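Local coordinates for protein beta-ketoacyl synthase (Burkholderia phymatum, PDB 4EWG) that probably catalyses the condensation step of fatty-acid chain elongation as a 3-oxoacyl-[acyl-carrier-protein] synthase of the thiolase-like superfamily, at residues Tyr109-Phe122 against Asp133-Thr147. Residues are numbered along the deposited sequence; the frame is centred on the assembly and turned at random.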
ATOM      1  N   TYR A 109       2.910   6.399  -3.345  1.00 11.29           N
ATOM      2  CA  TYR A 109       1.688   7.187  -3.149  1.00 11.23           C
ATOM      3  C   TYR A 109       0.589   6.350  -2.518  1.00 10.94           C
ATOM      4  O   TYR A 109       0.540   5.131  -2.711  1.00 10.80           O
ATOM      5  CB  TYR A 109       1.159   7.685  -4.520  1.00 11.11           C
ATOM      6  CG  TYR A 109       0.871   9.140  -4.588  1.00 11.23           C
ATOM      7  CD1 TYR A 109      -0.379   9.665  -4.161  1.00 11.20           C
ATOM      8  CD2 TYR A 109       1.830  10.032  -5.067  1.00 11.46           C
ATOM      9  CE1 TYR A 109      -0.643  11.037  -4.226  1.00 11.26           C
ATOM     10  CE2 TYR A 109       1.562  11.406  -5.139  1.00 11.66           C
ATOM     11  CZ  TYR A 109       0.341  11.898  -4.716  1.00 11.47           C
ATOM     12  OH  TYR A 109       0.118  13.250  -4.771  1.00 11.96           O
ATOM     13  N   GLY A 110      -0.319   7.021  -1.828  1.00 10.91           N
ATOM     14  CA  GLY A 110      -1.508   6.355  -1.360  1.00 11.01           C
ATOM     15  C   GLY A 110      -2.610   7.279  -0.900  1.00 11.17           C
ATOM     16  O   GLY A 110      -2.467   8.506  -0.927  1.00 10.69           O
ATOM     17  N   SER A 111      -3.713   6.662  -0.481  1.00 10.97           N
ATOM     18  CA  SER A 111      -4.880   7.381  -0.005  1.00 11.33           C
ATOM     19  C   SER A 111      -5.658   6.463   0.915  1.00 11.50           C
ATOM     20  O   SER A 111      -5.415   5.261   0.932  1.00 11.42           O
ATOM     21  CB  SER A 111      -5.771   7.815  -1.187  1.00 11.51           C
ATOM     22  OG  SER A 111      -6.179   6.714  -1.957  1.00 11.56           O
ATOM     23  N   SER A 112      -6.564   7.027   1.701  1.00 12.03           N
ATOM     24  CA  SER A 112      -7.376   6.238   2.641  1.00 12.50           C
ATOM     25  C   SER A 112      -8.377   5.392   1.871  1.00 13.02           C
ATOM     26  O   SER A 112      -8.824   4.339   2.350  1.00 13.23           O
ATOM     27  CB  SER A 112      -8.165   7.138   3.626  1.00 12.67           C
ATOM     28  OG  SER A 112      -7.324   8.111   4.225  1.00 13.30           O
ATOM     29  N   SER A 113      -8.731   5.861   0.682  1.00 13.48           N
ATOM     30  CA  SER A 113      -9.790   5.274  -0.083  1.00 13.86           C
ATOM     31  C   SER A 113      -9.669   5.616  -1.581  1.00 13.98           C
ATOM     32  O   SER A 113      -9.017   6.582  -1.963  1.00 13.72           O
ATOM     33  CB  SER A 113     -11.109   5.822   0.496  1.00 14.50           C
ATOM     34  OG  SER A 113     -12.194   5.536  -0.319  1.00 14.95           O
ATOM     35  N   GLY A 114     -10.333   4.808  -2.410  1.00 14.23           N
ATOM     36  CA  GLY A 114     -10.511   5.080  -3.797  1.00 14.13           C
ATOM     37  C   GLY A 114     -11.606   6.102  -4.014  1.00 15.09           C
ATOM     38  O   GLY A 114     -11.947   6.871  -3.101  1.00 16.44           O
ATOM     39  N   SER A 115     -12.168   6.131  -5.216  1.00 14.75           N
ATOM     40  CA  SER A 115     -13.114   7.199  -5.579  1.00 15.28           C
ATOM     41  C   SER A 115     -14.577   6.805  -5.340  1.00 15.60           C
ATOM     42  O   SER A 115     -14.912   5.639  -5.347  1.00 14.80           O
ATOM     43  CB  SER A 115     -12.903   7.614  -7.041  1.00 14.92           C
ATOM     44  OG  SER A 115     -11.681   8.352  -7.161  1.00 14.38           O
ATOM     45  N   VAL A 116     -15.430   7.808  -5.178  1.00 16.39           N
ATOM     46  CA  VAL A 116     -16.812   7.571  -4.772  1.00 16.95           C
ATOM     47  C   VAL A 116     -17.607   6.785  -5.782  1.00 17.88           C
ATOM     48  O   VAL A 116     -18.338   5.882  -5.406  1.00 17.85           O
ATOM     49  CB  VAL A 116     -17.602   8.879  -4.411  1.00 17.33           C
ATOM     50  CG1 VAL A 116     -17.000   9.511  -3.165  1.00 16.77           C
ATOM     51  CG2 VAL A 116     -17.685   9.878  -5.570  1.00 17.33           C
ATOM     52  N   GLU A 117     -17.451   7.102  -7.065  1.00 19.13           N
ATOM     53  CA  GLU A 117     -18.298   6.504  -8.094  1.00 20.15           C
ATOM     54  C   GLU A 117     -18.255   4.973  -8.066  1.00 19.38           C
ATOM     55  O   GLU A 117     -19.290   4.339  -7.971  1.00 20.03           O
ATOM     56  CB  GLU A 117     -17.942   7.031  -9.492  1.00 21.69           C
ATOM     57  CG  GLU A 117     -18.281   8.499  -9.696  1.00 23.63           C
ATOM     58  CD  GLU A 117     -17.293   9.489  -9.057  1.00 24.67           C
ATOM     59  OE1 GLU A 117     -16.171   9.076  -8.593  1.00 24.21           O
ATOM     60  OE2 GLU A 117     -17.642  10.708  -9.049  1.00 25.92           O
ATOM     61  N   PRO A 118     -17.050   4.375  -8.165  1.00 18.49           N
ATOM     62  CA  PRO A 118     -16.989   2.916  -8.209  1.00 17.97           C
ATOM     63  C   PRO A 118     -17.300   2.249  -6.869  1.00 17.76           C
ATOM     64  O   PRO A 118     -17.857   1.139  -6.863  1.00 17.67           O
ATOM     65  CB  PRO A 118     -15.551   2.635  -8.638  1.00 17.37           C
ATOM     66  CG  PRO A 118     -14.797   3.837  -8.163  1.00 17.44           C
ATOM     67  CD  PRO A 118     -15.725   4.982  -8.404  1.00 17.77           C
ATOM     68  N   ILE A 119     -16.991   2.918  -5.748  1.00 17.40           N
ATOM     69  CA  ILE A 119     -17.455   2.432  -4.460  1.00 17.22           C
ATOM     70  C   ILE A 119     -18.982   2.314  -4.476  1.00 18.19           C
ATOM     71  O   ILE A 119     -19.521   1.288  -4.087  1.00 19.06           O
ATOM     72  CB  ILE A 119     -16.985   3.302  -3.277  1.00 17.00           C
ATOM     73  CG1 ILE A 119     -15.482   3.212  -3.100  1.00 16.20           C
ATOM     74  CG2 ILE A 119     -17.605   2.807  -1.963  1.00 16.75           C
ATOM     75  CD1 ILE A 119     -14.906   4.339  -2.256  1.00 16.26           C
ATOM     76  N   ARG A 120     -19.670   3.343  -4.944  1.00 18.99           N
ATOM     77  CA  ARG A 120     -21.128   3.296  -5.128  1.00 20.53           C
ATOM     78  C   ARG A 120     -21.550   2.143  -6.044  1.00 19.91           C
ATOM     79  O   ARG A 120     -22.506   1.419  -5.751  1.00 19.68           O
ATOM     80  CB  ARG A 120     -21.664   4.633  -5.690  1.00 22.00           C
ATOM     81  CG  ARG A 120     -23.205   4.732  -5.726  1.00 24.53           C
ATOM     82  CD  ARG A 120     -23.790   5.948  -6.468  1.00 26.41           C
ATOM     83  NE  ARG A 120     -22.915   6.259  -7.568  1.00 28.31           N
ATOM     84  CZ  ARG A 120     -22.891   5.609  -8.733  1.00 30.17           C
ATOM     85  NH1 ARG A 120     -23.778   4.638  -9.001  1.00 30.76           N
ATOM     86  NH2 ARG A 120     -21.958   5.944  -9.646  1.00 31.61           N
ATOM     87  N   ALA A 121     -20.842   1.996  -7.162  1.00 18.81           N
ATOM     88  CA  ALA A 121     -21.216   1.013  -8.184  1.00 18.50           C
ATOM     89  C   ALA A 121     -21.030  -0.403  -7.657  1.00 17.71           C
ATOM     90  O   ALA A 121     -21.924  -1.225  -7.738  1.00 18.03           O
ATOM     91  CB  ALA A 121     -20.399   1.224  -9.458  1.00 17.51           C
ATOM     92  N   PHE A 122     -19.862  -0.693  -7.117  1.00 17.04           N
ATOM     93  CA  PHE A 122     -19.604  -2.046  -6.589  1.00 16.79           C
ATOM     94  C   PHE A 122     -20.443  -2.359  -5.328  1.00 16.97           C
ATOM     95  O   PHE A 122     -20.941  -3.491  -5.164  1.00 17.47           O
ATOM     96  CB  PHE A 122     -18.118  -2.244  -6.298  1.00 16.25           C
ATOM     97  CG  PHE A 122     -17.272  -2.487  -7.531  1.00 16.20           C
ATOM     98  CD1 PHE A 122     -17.545  -3.541  -8.390  1.00 16.80           C
ATOM     99  CD2 PHE A 122     -16.172  -1.694  -7.798  1.00 16.27           C
ATOM    100  CE1 PHE A 122     -16.724  -3.786  -9.507  1.00 16.94           C
ATOM    101  CE2 PHE A 122     -15.366  -1.912  -8.913  1.00 16.15           C
ATOM    102  CZ  PHE A 122     -15.635  -2.968  -9.765  1.00 16.33           C
ATOM    103  N   ASP A 133     -23.806   0.490 -13.398  1.00 26.15           N
ATOM    104  CA  ASP A 133     -22.691   1.414 -13.466  1.00 25.79           C
ATOM    105  C   ASP A 133     -21.360   0.785 -13.171  1.00 24.41           C
ATOM    106  O   ASP A 133     -20.372   1.479 -12.923  1.00 23.93           O
ATOM    107  CB  ASP A 133     -22.920   2.553 -12.479  1.00 27.46           C
ATOM    108  CG  ASP A 133     -24.178   3.338 -12.785  1.00 28.57           C
ATOM    109  OD1 ASP A 133     -24.649   3.300 -13.920  1.00 30.00           O
ATOM    110  OD2 ASP A 133     -24.677   4.018 -11.880  1.00 31.56           O
ATOM    111  N   VAL A 134     -21.299  -0.535 -13.157  1.00 23.35           N
ATOM    112  CA  VAL A 134     -19.999  -1.182 -12.995  1.00 21.57           C
ATOM    113  C   VAL A 134     -19.424  -1.254 -14.381  1.00 20.96           C
ATOM    114  O   VAL A 134     -20.039  -1.849 -15.249  1.00 21.51           O
ATOM    115  CB  VAL A 134     -20.155  -2.590 -12.372  1.00 20.89           C
ATOM    116  CG1 VAL A 134     -18.861  -3.388 -12.492  1.00 20.04           C
ATOM    117  CG2 VAL A 134     -20.655  -2.458 -10.939  1.00 20.06           C
ATOM    118  N   THR A 135     -18.264  -0.635 -14.604  1.00 20.69           N
ATOM    119  CA  THR A 135     -17.564  -0.730 -15.912  1.00 20.53           C
ATOM    120  C   THR A 135     -16.180  -1.316 -15.777  1.00 19.87           C
ATOM    121  O   THR A 135     -15.697  -1.596 -14.677  1.00 19.46           O
ATOM    122  CB  THR A 135     -17.422   0.639 -16.602  1.00 20.69           C
ATOM    123  OG1 THR A 135     -16.309   1.359 -16.042  1.00 20.15           O
ATOM    124  CG2 THR A 135     -18.731   1.444 -16.495  1.00 21.34           C
ATOM    125  N   SER A 136     -15.517  -1.458 -16.910  1.00 20.01           N
ATOM    126  CA  SER A 136     -14.145  -1.960 -16.951  1.00 19.57           C
ATOM    127  C   SER A 136     -13.134  -1.008 -16.342  1.00 19.01           C
ATOM    128  O   SER A 136     -12.014  -1.379 -16.150  1.00 18.77           O
ATOM    129  CB  SER A 136     -13.745  -2.284 -18.381  1.00 19.72           C
ATOM    130  OG  SER A 136     -13.696  -1.098 -19.158  1.00 20.63           O
ATOM    131  N   ASN A 137     -13.557   0.219 -16.043  1.00 19.84           N
ATOM    132  CA  ASN A 137     -12.718   1.246 -15.422  1.00 19.62           C
ATOM    133  C   ASN A 137     -12.991   1.440 -13.932  1.00 18.01           C
ATOM    134  O   ASN A 137     -12.299   2.213 -13.277  1.00 17.53           O
ATOM    135  CB  ASN A 137     -12.928   2.599 -16.136  1.00 20.87           C
ATOM    136  CG  ASN A 137     -12.263   2.645 -17.476  1.00 22.09           C
ATOM    137  OD1 ASN A 137     -11.118   2.284 -17.590  1.00 23.96           O
ATOM    138  ND2 ASN A 137     -12.960   3.117 -18.484  1.00 23.51           N
ATOM    139  N   SER A 138     -13.989   0.760 -13.407  1.00 17.15           N
ATOM    140  CA  SER A 138     -14.391   0.990 -12.012  1.00 16.75           C
ATOM    141  C   SER A 138     -13.288   0.588 -11.020  1.00 16.05           C
ATOM    142  O   SER A 138     -12.949   1.343 -10.084  1.00 15.79           O
ATOM    143  CB  SER A 138     -15.702   0.246 -11.724  1.00 17.05           C
ATOM    144  OG  SER A 138     -16.793   0.786 -12.476  1.00 17.17           O
ATOM    145  N   TYR A 139     -12.686  -0.576 -11.241  1.00 18.44           N
ATOM    146  CA  TYR A 139     -11.676  -1.078 -10.293  1.00 17.33           C
ATOM    147  C   TYR A 139     -10.490  -0.129 -10.195  1.00 16.76           C
ATOM    148  O   TYR A 139     -10.034   0.169  -9.076  1.00 15.60           O
ATOM    149  CB  TYR A 139     -11.179  -2.513 -10.617  1.00 17.12           C
ATOM    150  CG  TYR A 139     -10.118  -2.946  -9.619  1.00 16.17           C
ATOM    151  CD1 TYR A 139     -10.448  -3.131  -8.272  1.00 15.89           C
ATOM    152  CD2 TYR A 139      -8.808  -3.101  -9.994  1.00 15.70           C
ATOM    153  CE1 TYR A 139      -9.496  -3.513  -7.343  1.00 15.34           C
ATOM    154  CE2 TYR A 139      -7.830  -3.465  -9.069  1.00 15.27           C
ATOM    155  CZ  TYR A 139      -8.172  -3.656  -7.734  1.00 15.06           C
ATOM    156  OH  TYR A 139      -7.207  -4.004  -6.790  1.00 14.23           O
ATOM    157  N   VAL A 140      -9.996   0.351 -11.340  1.00 16.36           N
ATOM    158  CA  VAL A 140      -8.780   1.188 -11.340  1.00 16.10           C
ATOM    159  C   VAL A 140      -8.993   2.551 -10.675  1.00 16.01           C
ATOM    160  O   VAL A 140      -8.060   3.141 -10.091  1.00 15.53           O
ATOM    161  CB  VAL A 140      -8.188   1.386 -12.778  1.00 16.21           C
ATOM    162  CG1 VAL A 140      -9.179   2.042 -13.746  1.00 16.76           C
ATOM    163  CG2 VAL A 140      -6.916   2.212 -12.703  1.00 15.96           C
ATOM    164  N   GLN A 141     -10.226   3.034 -10.715  1.00 16.49           N
ATOM    165  CA  GLN A 141     -10.600   4.255  -9.948  1.00 16.50           C
ATOM    166  C   GLN A 141     -10.832   3.978  -8.435  1.00 15.88           C
ATOM    167  O   GLN A 141     -10.688   4.875  -7.608  1.00 15.59           O
ATOM    168  CB  GLN A 141     -11.864   4.877 -10.538  1.00 17.13           C
ATOM    169  CG  GLN A 141     -11.726   5.338 -11.977  1.00 17.93           C
ATOM    170  CD  GLN A 141     -12.964   6.086 -12.486  1.00 18.96           C
ATOM    171  OE1 GLN A 141     -13.928   6.338 -11.737  1.00 19.10           O
ATOM    172  NE2 GLN A 141     -12.921   6.484 -13.773  1.00 20.14           N
ATOM    173  N   MET A 142     -11.231   2.754  -8.102  1.00 15.88           N
ATOM    174  CA  MET A 142     -11.501   2.338  -6.697  1.00 15.83           C
ATOM    175  C   MET A 142     -10.284   1.741  -5.988  1.00 14.73           C
ATOM    176  O   MET A 142     -10.150   1.845  -4.790  1.00 13.85           O
ATOM    177  CB  MET A 142     -12.580   1.264  -6.658  1.00 16.88           C
ATOM    178  CG  MET A 142     -13.026   0.933  -5.226  1.00 17.78           C
ATOM    179  SD  MET A 142     -14.276  -0.331  -5.133  1.00 19.43           S
ATOM    180  CE  MET A 142     -14.141  -0.940  -3.432  1.00 19.74           C
ATOM    181  N   MET A 143      -9.372   1.144  -6.755  1.00 14.12           N
ATOM    182  CA  MET A 143      -8.371   0.281  -6.149  1.00 13.42           C
ATOM    183  C   MET A 143      -7.481   1.014  -5.093  1.00 13.00           C
ATOM    184  O   MET A 143      -7.276   2.200  -5.160  1.00 12.79           O
ATOM    185  CB  MET A 143      -7.523  -0.390  -7.203  1.00 13.18           C
ATOM    186  CG  MET A 143      -6.633   0.547  -8.037  1.00 12.90           C
ATOM    187  SD  MET A 143      -6.052  -0.347  -9.475  1.00 12.79           S
ATOM    188  CE  MET A 143      -4.664   0.670  -9.934  1.00 12.32           C
ATOM    189  N   PRO A 144      -6.982   0.278  -4.100  1.00 12.94           N
ATOM    190  CA  PRO A 144      -6.131   0.852  -3.053  1.00 12.42           C
ATOM    191  C   PRO A 144      -5.037   1.753  -3.616  1.00 11.77           C
ATOM    192  O   PRO A 144      -4.736   2.809  -3.074  1.00 11.44           O
ATOM    193  CB  PRO A 144      -5.527  -0.395  -2.420  1.00 12.69           C
ATOM    194  CG  PRO A 144      -6.646  -1.393  -2.556  1.00 13.30           C
ATOM    195  CD  PRO A 144      -7.143  -1.175  -3.937  1.00 13.22           C
ATOM    196  N   HIS A 145      -4.441   1.296  -4.702  1.00 11.53           N
ATOM    197  CA  HIS A 145      -3.301   1.964  -5.299  1.00 11.11           C
ATOM    198  C   HIS A 145      -3.661   2.812  -6.503  1.00 10.97           C
ATOM    199  O   HIS A 145      -2.819   3.051  -7.340  1.00 10.65           O
ATOM    200  CB  HIS A 145      -2.195   0.949  -5.631  1.00 11.11           C
ATOM    201  CG  HIS A 145      -2.644  -0.218  -6.495  1.00 11.27           C
ATOM    202  ND1 HIS A 145      -3.812  -0.853  -6.314  1.00 11.49           N
ATOM    203  CD2 HIS A 145      -2.015  -0.864  -7.549  1.00 11.47           C
ATOM    204  CE1 HIS A 145      -3.925  -1.872  -7.211  1.00 11.72           C
ATOM    205  NE2 HIS A 145      -2.840  -1.869  -7.976  1.00 11.60           N
ATOM    206  N   THR A 146      -4.907   3.321  -6.551  1.00 10.94           N
ATOM    207  CA  THR A 146      -5.369   4.163  -7.651  1.00 10.97           C
ATOM    208  C   THR A 146      -4.500   5.418  -7.835  1.00 10.91           C
ATOM    209  O   THR A 146      -4.130   5.770  -8.975  1.00 10.88           O
ATOM    210  CB  THR A 146      -6.859   4.550  -7.516  1.00 11.17           C
ATOM    211  OG1 THR A 146      -7.310   5.155  -8.734  1.00 11.18           O
ATOM    212  CG2 THR A 146      -7.122   5.467  -6.317  1.00 11.21           C
ATOM    213  N   THR A 147      -4.164   6.084  -6.729  1.00 10.64           N
ATOM    214  CA  THR A 147      -3.353   7.265  -6.829  1.00 10.81           C
ATOM    215  C   THR A 147      -1.969   6.895  -7.442  1.00 11.00           C
ATOM    216  O   THR A 147      -1.550   7.500  -8.416  1.00 11.26           O
ATOM    217  CB  THR A 147      -3.187   7.980  -5.483  1.00 10.56           C
ATOM    218  OG1 THR A 147      -2.651   7.074  -4.527  1.00 10.46           O
ATOM    219  CG2 THR A 147      -4.503   8.543  -4.999  1.00 10.58           C
TER
HETATM  220  O   HOH W   1      -4.627   5.402  -3.756  1.00  4.08           O
HETATM  221  O   HOH W   2      -6.545   3.497  -1.254  1.00 19.09           O
HETATM  222  O   HOH W   3     -11.159   2.424  -1.692  1.00 30.03           O
HETATM  223  O   HOH W   4      -9.281   7.393  -8.674  1.00 13.65           O
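Phe122 and Met142 meet across the helices 116-122 and 138-142, whose axes approach to 8.2 Å and run more antiparallel than parallel, at 123°. The methionine is a clear case of a long side chain serving several neighbours: with CG anti to the backbone N (chi1 -173°) and the chain extended, CB runs alongside Pro118 CG, CG meets Ile119 CG1 where the two side chains cross at about a right angle, and SD ends 3.5 Å from Phe122 CD2 in an oblique Met-aromatic contact. Phe122 CE2 reaches Ser138 CB and CE1 reaches Val134 CG1, while Pro118 CB presses to 3.2 Å from Ser138 O.

Where 116-122 starts and 138-142 ends, the backbones close in. Gly114 CA lies 3.4 Å from Met142 O in a CA-H...O contact, and Ser115 N donates to Gln141 O over 3.1 Å.

Toward core strand 105-110 of this thiolase-like fold, one water donates to Ser111 OG and Pro144 O and accepts from Thr147 N. Thr147 OG1 packs directly, 3.4 Å from Gly110 CA. Tyr139 OH bonds Ser112 O of the second subunit, placing the contact beside the dimer interface.

The solvent side is looser. There Arg120 NH1 meets the anti lone pair of Asp133 OD2 at 3.1 Å, the two charged planes 73° apart, a single bent bond. Cohesion thus probably comes chiefly from apolar contact and backbone polarity, with charge pairing a minor, solvent-screened contribution.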